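Local coordinates for protein NAD nucleotidase (Haemophilus influenzae, PDB 3ZTV) that degrades NAD to adenosine and nicotinamide riboside in the bacterial periplasm, acting as a zinc-dependent pyrophosphatase and 5'-nucleotidase, at residues A[397-402]-A[434-439]; A[402-407]-A[507-512]; A[389-394]-A[547-552]. All coordinates share one frame; numbering follows the deposited sequence.

Interaction 1: A[397-402]-A[434-439]. With ADN (adenosine), chain D.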
loop_
_atom_site.group_PDB
_atom_site.type_symbol
_atom_site.label_atom_id
_atom_site.label_comp_id
_atom_site.label_asym_id
_atom_site.label_seq_id
_atom_site.Cartn_x
_atom_site.Cartn_y
_atom_site.Cartn_z
ATOM N N ASN A 397 23.698 18.746 -5.343
ATOM C CA ASN A 397 24.288 17.439 -5.084
ATOM C C ASN A 397 23.626 16.643 -3.953
ATOM O O ASN A 397 23.810 15.434 -3.861
ATOM C CB ASN A 397 25.782 17.608 -4.795
ATOM C CG ASN A 397 26.461 16.307 -4.419
ATOM O OD1 ASN A 397 26.684 15.444 -5.267
ATOM N ND2 ASN A 397 26.813 16.168 -3.142
ATOM N N GLU A 398 22.854 17.308 -3.099
ATOM C CA GLU A 398 22.259 16.642 -1.937
ATOM C C GLU A 398 21.206 15.587 -2.271
ATOM O O GLU A 398 21.231 14.489 -1.712
ATOM C CB GLU A 398 21.642 17.666 -0.982
ATOM C CG GLU A 398 22.644 18.412 -0.116
ATOM C CD GLU A 398 23.142 17.594 1.061
ATOM O OE1 GLU A 398 22.894 16.371 1.111
ATOM O OE2 GLU A 398 23.783 18.189 1.951
ATOM N N LEU A 399 20.281 15.927 -3.167
ATOM C CA LEU A 399 19.101 15.100 -3.427
ATOM C C LEU A 399 19.083 14.581 -4.856
ATOM O O LEU A 399 19.114 15.361 -5.803
ATOM C CB LEU A 399 17.822 15.903 -3.177
ATOM C CG LEU A 399 17.663 16.560 -1.804
ATOM C CD1 LEU A 399 16.350 17.316 -1.720
ATOM C CD2 LEU A 399 17.751 15.522 -0.698
ATOM N N LYS A 400 19.002 13.268 -5.015
ATOM C CA LYS A 400 18.970 12.685 -6.360
ATOM C C LYS A 400 17.739 13.126 -7.154
ATOM O O LYS A 400 17.731 13.078 -8.385
ATOM C CB LYS A 400 19.042 11.157 -6.297
ATOM C CG LYS A 400 17.930 10.497 -5.490
ATOM C CD LYS A 400 18.122 8.984 -5.445
ATOM C CE LYS A 400 17.187 8.330 -4.441
ATOM N NZ LYS A 400 17.493 8.747 -3.036
ATOM N N THR A 401 16.713 13.571 -6.438
ATOM C CA THR A 401 15.428 13.928 -7.023
ATOM C C THR A 401 15.359 15.362 -7.554
ATOM O O THR A 401 14.505 15.686 -8.371
ATOM C CB THR A 401 14.320 13.768 -5.975
ATOM O OG1 THR A 401 14.704 14.469 -4.783
ATOM C CG2 THR A 401 14.105 12.293 -5.646
ATOM N N VAL A 402 16.243 16.226 -7.074
ATOM C CA VAL A 402 16.147 17.650 -7.385
ATOM C C VAL A 402 16.538 17.991 -8.827
ATOM O O VAL A 402 17.560 17.527 -9.332
ATOM C CB VAL A 402 16.970 18.489 -6.378
ATOM C CG1 VAL A 402 17.106 19.932 -6.844
ATOM C CG2 VAL A 402 16.321 18.428 -5.003
ATOM N N ASN A 434 21.643 28.112 7.182
ATOM C CA ASN A 434 20.495 27.673 6.391
ATOM C C ASN A 434 20.470 26.167 6.210
ATOM O O ASN A 434 21.509 25.510 6.266
ATOM C CB ASN A 434 20.515 28.301 4.997
ATOM C CG ASN A 434 20.386 29.803 5.026
ATOM O OD1 ASN A 434 19.656 30.370 5.840
ATOM N ND2 ASN A 434 21.099 30.464 4.120
ATOM N N THR A 435 19.276 25.629 5.970
ATOM C CA THR A 435 19.141 24.249 5.526
ATOM C C THR A 435 18.543 24.267 4.122
ATOM O O THR A 435 17.987 25.275 3.687
ATOM C CB THR A 435 18.222 23.435 6.455
ATOM O OG1 THR A 435 16.990 24.143 6.626
ATOM C CG2 THR A 435 18.880 23.213 7.816
ATOM N N LEU A 436 18.645 23.143 3.429
ATOM C CA LEU A 436 18.060 23.002 2.100
ATOM C C LEU A 436 16.547 22.796 2.204
ATOM O O LEU A 436 16.077 21.971 2.999
ATOM C CB LEU A 436 18.704 21.824 1.378
ATOM C CG LEU A 436 18.205 21.488 -0.028
ATOM C CD1 LEU A 436 18.528 22.596 -1.015
ATOM C CD2 LEU A 436 18.839 20.190 -0.486
ATOM N N TYR A 437 15.794 23.535 1.390
ATOM C CA TYR A 437 14.330 23.524 1.393
ATOM C C TYR A 437 13.864 23.259 -0.042
ATOM O O TYR A 437 14.421 23.838 -0.981
ATOM C CB TYR A 437 13.816 24.896 1.854
ATOM C CG TYR A 437 12.377 24.881 2.325
ATOM C CD1 TYR A 437 11.325 24.864 1.419
ATOM C CD2 TYR A 437 12.074 24.850 3.680
ATOM C CE1 TYR A 437 10.008 24.826 1.852
ATOM C CE2 TYR A 437 10.765 24.809 4.118
ATOM C CZ TYR A 437 9.737 24.800 3.197
ATOM O OH TYR A 437 8.423 24.759 3.620
ATOM N N THR A 438 12.864 22.398 -0.240
ATOM C CA THR A 438 12.384 22.139 -1.603
ATOM C C THR A 438 10.915 22.468 -1.809
ATOM O O THR A 438 10.109 22.404 -0.878
ATOM C CB THR A 438 12.629 20.673 -2.074
ATOM O OG1 THR A 438 11.802 19.767 -1.326
ATOM C CG2 THR A 438 14.091 20.279 -1.925
ATOM N N TYR A 439 10.587 22.802 -3.056
ATOM C CA TYR A 439 9.217 22.943 -3.530
ATOM C C TYR A 439 9.062 22.170 -4.829
ATOM O O TYR A 439 10.015 22.020 -5.595
ATOM C CB TYR A 439 8.889 24.402 -3.839
ATOM C CG TYR A 439 8.768 25.318 -2.644
ATOM C CD1 TYR A 439 7.740 25.159 -1.721
ATOM C CD2 TYR A 439 9.658 26.375 -2.459
ATOM C CE1 TYR A 439 7.616 26.001 -0.639
ATOM C CE2 TYR A 439 9.537 27.230 -1.378
ATOM C CZ TYR A 439 8.508 27.037 -0.474
ATOM O OH TYR A 439 8.381 27.871 0.604
HETATM O "O5'" ADN D . 23.152 41.899 4.528
HETATM C "C5'" ADN D . 21.831 41.435 4.238
HETATM C "C4'" ADN D . 21.895 40.487 3.047
HETATM O "O4'" ADN D . 22.585 39.287 3.409
HETATM C "C3'" ADN D . 20.526 40.053 2.560
HETATM O "O3'" ADN D . 20.027 40.941 1.556
HETATM C "C2'" ADN D . 20.785 38.668 1.997
HETATM O "O2'" ADN D . 21.186 38.739 0.624
HETATM C "C1'" ADN D . 21.957 38.152 2.810
HETATM N N9 ADN D . 21.459 37.249 3.871
HETATM C C8 ADN D . 21.116 37.578 5.133
HETATM N N7 ADN D . 20.704 36.478 5.822
HETATM C C5 ADN D . 20.778 35.420 4.984
HETATM C C6 ADN D . 20.507 33.966 5.043
HETATM N N6 ADN D . 20.044 33.366 6.163
HETATM N N1 ADN D . 20.734 33.241 3.930
HETATM C C2 ADN D . 21.195 33.794 2.793
HETATM N N3 ADN D . 21.463 35.101 2.666
HETATM C C4 ADN D . 21.283 35.942 3.709
#

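Interaction 2: A[402-407]-A[507-512]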
loop_
_atom_site.group_PDB
_atom_site.type_symbol
_atom_site.label_atom_id
_atom_site.label_comp_id
_atom_site.label_asym_id
_atom_site.label_seq_id
_atom_site.Cartn_x
_atom_site.Cartn_y
_atom_site.Cartn_z
ATOM N N VAL A 402 16.243 16.226 -7.074
ATOM C CA VAL A 402 16.147 17.650 -7.385
ATOM C C VAL A 402 16.538 17.991 -8.827
ATOM O O VAL A 402 17.560 17.527 -9.332
ATOM C CB VAL A 402 16.970 18.489 -6.378
ATOM C CG1 VAL A 402 17.106 19.932 -6.844
ATOM C CG2 VAL A 402 16.321 18.428 -5.003
ATOM N N ASP A 403 15.703 18.797 -9.481
ATOM C CA ASP A 403 15.955 19.205 -10.867
ATOM C C ASP A 403 16.851 20.437 -10.993
ATOM O O ASP A 403 17.619 20.570 -11.947
ATOM C CB ASP A 403 14.632 19.469 -11.582
ATOM C CG ASP A 403 13.797 18.217 -11.744
ATOM O OD1 ASP A 403 14.309 17.234 -12.321
ATOM O OD2 ASP A 403 12.639 18.214 -11.292
ATOM N N LEU A 404 16.744 21.349 -10.034
ATOM C CA LEU A 404 17.521 22.577 -10.087
ATOM C C LEU A 404 17.545 23.196 -8.706
ATOM O O LEU A 404 16.650 22.955 -7.892
ATOM C CB LEU A 404 16.918 23.549 -11.110
ATOM C CG LEU A 404 15.497 24.048 -10.838
ATOM C CD1 LEU A 404 15.529 25.442 -10.211
ATOM C CD2 LEU A 404 14.634 24.035 -12.108
ATOM N N THR A 405 18.584 23.975 -8.432
ATOM C CA THR A 405 18.638 24.733 -7.191
ATOM C C THR A 405 18.904 26.203 -7.481
ATOM O O THR A 405 19.500 26.542 -8.507
ATOM C CB THR A 405 19.731 24.219 -6.248
ATOM O OG1 THR A 405 20.990 24.262 -6.926
ATOM C CG2 THR A 405 19.436 22.796 -5.795
ATOM N N ILE A 406 18.461 27.066 -6.575
ATOM C CA ILE A 406 18.649 28.509 -6.698
ATOM C C ILE A 406 19.181 29.057 -5.381
ATOM O O ILE A 406 18.627 28.764 -4.318
ATOM C CB ILE A 406 17.329 29.216 -7.053
ATOM C CG1 ILE A 406 16.822 28.722 -8.414
ATOM C CG2 ILE A 406 17.501 30.728 -7.023
ATOM C CD1 ILE A 406 15.411 29.163 -8.746
ATOM N N GLN A 407 20.258 29.841 -5.458
ATOM C CA GLN A 407 20.911 30.438 -4.285
ATOM C C GLN A 407 21.055 31.941 -4.509
ATOM O O GLN A 407 21.368 32.387 -5.616
ATOM C CB GLN A 407 22.287 29.789 -4.046
ATOM C CG GLN A 407 23.126 30.406 -2.916
ATOM C CD GLN A 407 22.605 30.086 -1.517
ATOM O OE1 GLN A 407 21.624 29.375 -1.346
ATOM N NE2 GLN A 407 23.280 30.622 -0.507
ATOM N N LYS A 507 5.676 21.904 -16.853
ATOM C CA LYS A 507 6.290 20.806 -16.119
ATOM C C LYS A 507 6.512 21.210 -14.663
ATOM O O LYS A 507 6.904 22.342 -14.377
ATOM C CB LYS A 507 7.616 20.384 -16.764
ATOM C CG LYS A 507 8.365 19.306 -15.988
ATOM C CD LYS A 507 9.595 18.811 -16.723
ATOM C CE LYS A 507 10.435 17.904 -15.828
ATOM N NZ LYS A 507 11.604 17.310 -16.532
ATOM N N ARG A 508 6.230 20.287 -13.749
ATOM C CA ARG A 508 6.483 20.509 -12.331
ATOM C C ARG A 508 7.889 20.027 -11.980
ATOM O O ARG A 508 8.199 18.842 -12.096
ATOM C CB ARG A 508 5.426 19.804 -11.474
ATOM C CG ARG A 508 4.033 20.404 -11.617
ATOM C CD ARG A 508 2.972 19.604 -10.867
ATOM N NE ARG A 508 3.001 19.834 -9.424
ATOM C CZ ARG A 508 3.110 18.871 -8.513
ATOM N NH1 ARG A 508 3.204 17.604 -8.892
ATOM N NH2 ARG A 508 3.125 19.174 -7.222
ATOM N N TYR A 509 8.737 20.967 -11.573
ATOM C CA TYR A 509 10.119 20.685 -11.201
ATOM C C TYR A 509 10.272 20.586 -9.688
ATOM O O TYR A 509 9.585 21.288 -8.950
ATOM C CB TYR A 509 11.037 21.801 -11.713
ATOM C CG TYR A 509 11.083 21.905 -13.221
ATOM C CD1 TYR A 509 10.189 22.716 -13.908
ATOM C CD2 TYR A 509 12.020 21.197 -13.954
ATOM C CE1 TYR A 509 10.224 22.807 -15.290
ATOM C CE2 TYR A 509 12.062 21.280 -15.335
ATOM C CZ TYR A 509 11.165 22.088 -15.994
ATOM O OH TYR A 509 11.212 22.167 -17.375
ATOM N N LEU A 510 11.178 19.724 -9.236
ATOM C CA LEU A 510 11.574 19.748 -7.830
ATOM C C LEU A 510 12.730 20.726 -7.696
ATOM O O LEU A 510 13.809 20.516 -8.264
ATOM C CB LEU A 510 11.960 18.363 -7.312
ATOM C CG LEU A 510 12.255 18.294 -5.807
ATOM C CD1 LEU A 510 11.022 18.619 -4.994
ATOM C CD2 LEU A 510 12.775 16.920 -5.440
ATOM N N VAL A 511 12.473 21.797 -6.953
ATOM C CA VAL A 511 13.385 22.925 -6.846
ATOM C C VAL A 511 13.922 23.032 -5.425
ATOM O O VAL A 511 13.149 23.019 -4.459
ATOM C CB VAL A 511 12.661 24.233 -7.218
ATOM C CG1 VAL A 511 13.549 25.440 -6.956
ATOM C CG2 VAL A 511 12.191 24.186 -8.681
ATOM N N GLY A 512 15.243 23.122 -5.297
ATOM C CA GLY A 512 15.862 23.316 -3.994
ATOM C C GLY A 512 16.389 24.726 -3.825
ATOM O O GLY A 512 16.911 25.328 -4.769
HETATM O O HOH W 1 12.463 15.828 -14.161
#

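Interaction 3: A[389-394]-A[547-552]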
loop_
_atom_site.group_PDB
_atom_site.type_symbol
_atom_site.label_atom_id
_atom_site.label_comp_id
_atom_site.label_asym_id
_atom_site.label_seq_id
_atom_site.Cartn_x
_atom_site.Cartn_y
_atom_site.Cartn_z
ATOM N N ARG A 389 27.147 30.219 -7.696
ATOM C CA ARG A 389 26.894 29.031 -8.515
ATOM C C ARG A 389 27.478 27.787 -7.840
ATOM O O ARG A 389 26.834 26.739 -7.788
ATOM C CB ARG A 389 27.439 29.210 -9.941
ATOM C CG ARG A 389 27.155 28.049 -10.889
ATOM C CD ARG A 389 28.325 27.088 -10.964
ATOM N NE ARG A 389 28.040 25.904 -11.775
ATOM C CZ ARG A 389 28.483 25.706 -13.014
ATOM N NH1 ARG A 389 29.231 26.620 -13.619
ATOM N NH2 ARG A 389 28.171 24.588 -13.652
ATOM N N PHE A 390 28.692 27.905 -7.313
ATOM C CA PHE A 390 29.311 26.817 -6.567
ATOM C C PHE A 390 28.420 26.352 -5.405
ATOM O O PHE A 390 28.167 25.156 -5.236
ATOM C CB PHE A 390 30.670 27.278 -6.039
ATOM C CG PHE A 390 31.511 26.178 -5.467
ATOM C CD1 PHE A 390 31.198 24.853 -5.696
ATOM C CD2 PHE A 390 32.635 26.476 -4.712
ATOM C CE1 PHE A 390 31.974 23.847 -5.170
ATOM C CE2 PHE A 390 33.417 25.472 -4.183
ATOM C CZ PHE A 390 33.087 24.152 -4.414
ATOM N N ILE A 391 27.957 27.298 -4.596
ATOM C CA ILE A 391 27.098 26.942 -3.475
ATOM C C ILE A 391 25.821 26.262 -3.974
ATOM O O ILE A 391 25.371 25.268 -3.399
ATOM C CB ILE A 391 26.780 28.157 -2.575
ATOM C CG1 ILE A 391 28.072 28.710 -1.963
ATOM C CG2 ILE A 391 25.796 27.757 -1.483
ATOM C CD1 ILE A 391 28.885 27.678 -1.250
ATOM N N ALA A 392 25.242 26.780 -5.055
ATOM C CA ALA A 392 24.067 26.135 -5.642
ATOM C C ALA A 392 24.370 24.692 -6.056
ATOM O O ALA A 392 23.534 23.805 -5.876
ATOM C CB ALA A 392 23.525 26.941 -6.820
ATOM N N GLU A 393 25.563 24.456 -6.587
ATOM C CA GLU A 393 25.969 23.092 -6.949
ATOM C C GLU A 393 26.067 22.163 -5.730
ATOM O O GLU A 393 25.739 20.981 -5.823
ATOM C CB GLU A 393 27.286 23.082 -7.739
ATOM C CG GLU A 393 27.243 23.834 -9.070
ATOM C CD GLU A 393 26.575 23.057 -10.199
ATOM O OE1 GLU A 393 26.208 21.875 -10.011
ATOM O OE2 GLU A 393 26.414 23.649 -11.289
ATOM N N THR A 394 26.519 22.688 -4.590
ATOM C CA THR A 394 26.597 21.862 -3.384
ATOM C C THR A 394 25.193 21.455 -2.924
ATOM O O THR A 394 24.989 20.355 -2.419
ATOM C CB THR A 394 27.373 22.555 -2.228
ATOM O OG1 THR A 394 26.591 23.612 -1.667
ATOM C CG2 THR A 394 28.724 23.108 -2.716
ATOM N N GLU A 547 27.365 21.697 5.768
ATOM C CA GLU A 547 27.519 20.257 5.602
ATOM C C GLU A 547 27.363 19.824 4.137
ATOM O O GLU A 547 28.035 18.898 3.690
ATOM C CB GLU A 547 26.564 19.490 6.527
ATOM C CG GLU A 547 26.857 19.705 8.018
ATOM C CD GLU A 547 28.189 19.119 8.461
ATOM O OE1 GLU A 547 28.723 18.242 7.758
ATOM O OE2 GLU A 547 28.703 19.533 9.527
ATOM N N SER A 548 26.506 20.512 3.388
ATOM C CA SER A 548 26.396 20.257 1.947
ATOM C C SER A 548 27.714 20.573 1.240
ATOM O O SER A 548 28.172 19.826 0.365
ATOM C CB SER A 548 25.279 21.105 1.342
ATOM O OG SER A 548 24.013 20.739 1.859
ATOM N N PHE A 549 28.333 21.680 1.634
ATOM C CA PHE A 549 29.611 22.070 1.062
ATOM C C PHE A 549 30.673 21.022 1.357
ATOM O O PHE A 549 31.433 20.640 0.473
ATOM C CB PHE A 549 30.047 23.443 1.566
ATOM C CG PHE A 549 31.124 24.063 0.725
ATOM C CD1 PHE A 549 32.428 23.613 0.809
ATOM C CD2 PHE A 549 30.820 25.055 -0.192
ATOM C CE1 PHE A 549 33.418 24.164 0.022
ATOM C CE2 PHE A 549 31.810 25.609 -0.982
ATOM C CZ PHE A 549 33.109 25.158 -0.873
ATOM N N ILE A 550 30.714 20.540 2.597
ATOM C CA ILE A 550 31.631 19.464 2.964
ATOM C C ILE A 550 31.421 18.195 2.114
ATOM O O ILE A 550 32.385 17.603 1.624
ATOM C CB ILE A 550 31.535 19.143 4.470
ATOM C CG1 ILE A 550 32.167 20.272 5.282
ATOM C CG2 ILE A 550 32.193 17.814 4.790
ATOM C CD1 ILE A 550 31.712 20.294 6.731
ATOM N N LYS A 551 30.170 17.779 1.933
ATOM C CA LYS A 551 29.892 16.619 1.075
ATOM C C LYS A 551 30.408 16.824 -0.349
ATOM O O LYS A 551 30.942 15.902 -0.973
ATOM C CB LYS A 551 28.395 16.337 1.003
ATOM C CG LYS A 551 27.769 15.852 2.282
ATOM C CD LYS A 551 26.330 15.448 2.013
ATOM C CE LYS A 551 25.597 15.136 3.299
ATOM N NZ LYS A 551 24.193 14.710 3.034
ATOM N N PHE A 552 30.211 18.024 -0.879
ATOM C CA PHE A 552 30.646 18.330 -2.236
ATOM C C PHE A 552 32.157 18.165 -2.378
ATOM O O PHE A 552 32.636 17.563 -3.340
ATOM C CB PHE A 552 30.196 19.736 -2.639
ATOM C CG PHE A 552 30.510 20.092 -4.066
ATOM C CD1 PHE A 552 31.732 20.649 -4.395
ATOM C CD2 PHE A 552 29.582 19.878 -5.073
ATOM C CE1 PHE A 552 32.034 20.979 -5.703
ATOM C CE2 PHE A 552 29.874 20.212 -6.384
ATOM C CZ PHE A 552 31.104 20.764 -6.697
HETATM O O HOH W 2 26.639 18.399 -1.562
#

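Interaction 1: A[397-402]-A[434-439]
L399 and the neighbouring E398 and V402 make an apolar, largely buried contact with L436 and T438, laying the loop between helix 386-396 and strand 404-408 over one face of strand 435-442. The strand residues obey the usual alternation: L436 and T438 direct their side chains to the loop, while Y437 between them points away. L399 carries the loop side, with its CD1 tip 3.7 Å from T438 CG2 and 4.0 Å from L436 CD2, so that the branched ends meet tip to tip. With CG anti to the backbone N (chi1 179°), the L436 side chain extends away from the strand, and its CD2 branch then fits between L399 and the aliphatic root of E398, whose CB comes within 3.8 Å.

L399 and V402 come together because residues 399-402 form a type I beta turn, V402 N donating to L399 O over 3.3 Å. V402 CG2 thereby lies 4.2 Å from T438 CG2. In the C-terminal domain of the 5'-nucleotidase family, strand 435-442 runs between strands 508-514 and 539-544, and L510 and L543 from these neighbours extend the same apolar layer. Just before the strand begins, N434 reads the adenine of bound adenosine through two nearly straight hydrogen bonds: its OD1 accepts from N6 at 3.0 Å, and its ND2 donates to N1 at 2.8 Å.

Interaction 2: A[402-407]-A[507-512]
The parallel pairing of strands 404-408 and 508-514, in the interior of the five-stranded mixed sheet of the C-terminal domain, is built here by L404, T405 and I406 against V511 and G512. G512 uses both of its backbone polar groups: its N donates to L404 O (3.0 Å) and its O accepts from I406 N (2.9 Å). T405 is thus straddled, as in a regular parallel ladder.

Before the strand proper begins, D403 takes over with a mixed pair of bonds to a single residue. Its backbone N gives a 2.8 Å bond to L510 O, and its carboxylate OD2 receives L510 N at 2.9 Å, approached on the anti side and 16° out of the carboxylate plane. The CB of D403 meanwhile sits at the rim of the Y509 ring, near its plane, and carboxylate and ring stand almost perpendicular (89°).

L404 and V511 share one face of the sheet. The first torsion of L404 (chi1 63°) sets CG between its backbone N and carbonyl carbon, and CD1 comes 3.8 Å from V511 CG1. On that side helix 443-460 adds V446 to V511. The other face carries T405, and there V402 crosses L510 at about a right angle, CG2 to CD2 at 3.9 Å.

A water links the second carboxylate oxygen, D403 OD1, to K507 NZ. With OD2 held by a backbone N-H and OD1 by a water that also accepts from a lysine, the D403 carboxylate is probably stabilised as an anion.

Interaction 3: A[389-394]-A[547-552]
The ring of F390 receives the edge of F549 over one face and turns its own edge to the face of F552, so two offset edge-to-face pairs share a central ring, though the closest F390-F552 approach is doubtful, its carbons being too close in the model. This aromatic cluster fills the crossing of helices 386-396 and 545-555, whose short segments run at 86° with their axes 9.1 Å apart. Centroids of F390 and F549 lie 4.9 Å apart, with planes inclined by 62°. F559 adds another ring beside both F390 and F552.

I391 meets the F549 ring at its edge, near the ring plane, through CD1, which is 3.4 Å from F549 CD2. At the closest point of the two backbones T394 wedges in, its CG2 3.7 Å from F552 CB and also against F549. The T394 side chain is turned (chi1 73°) so that its hydroxyl folds back along the helix, where OG1 donates to I391 O over 2.7 Å, on a lone pair in the carbonyl plane. The polar join is indirect: one water donates to both T394 O, at 2.7 Å, and S548 O, at 2.8 Å.

The three contacts interlock around one sheet and illustrate how a ligand-binding domain is assembled from sequence-distant segments. Interactions 1 and 2 share V402 and join through neighbouring strands, V511 N lying 2.8 Å from Y439 O. Interaction 1 is tied to interaction 3 by E398, whose OE2 is hydrogen-bonded to S548 OG at 2.6 Å and whose OE1 forms a salt bridge with K551 NZ at 2.9 Å. T405 OG1, 2.8 Å from A392 O, fastens interaction 2 to helix 386-396. N434 of interaction 1 binds adenosine directly, while, between nearest atoms, the side chains of I391 and I406 lie about 9 and 11 Å from it and that of L399 about 12 Å from a zinc ion.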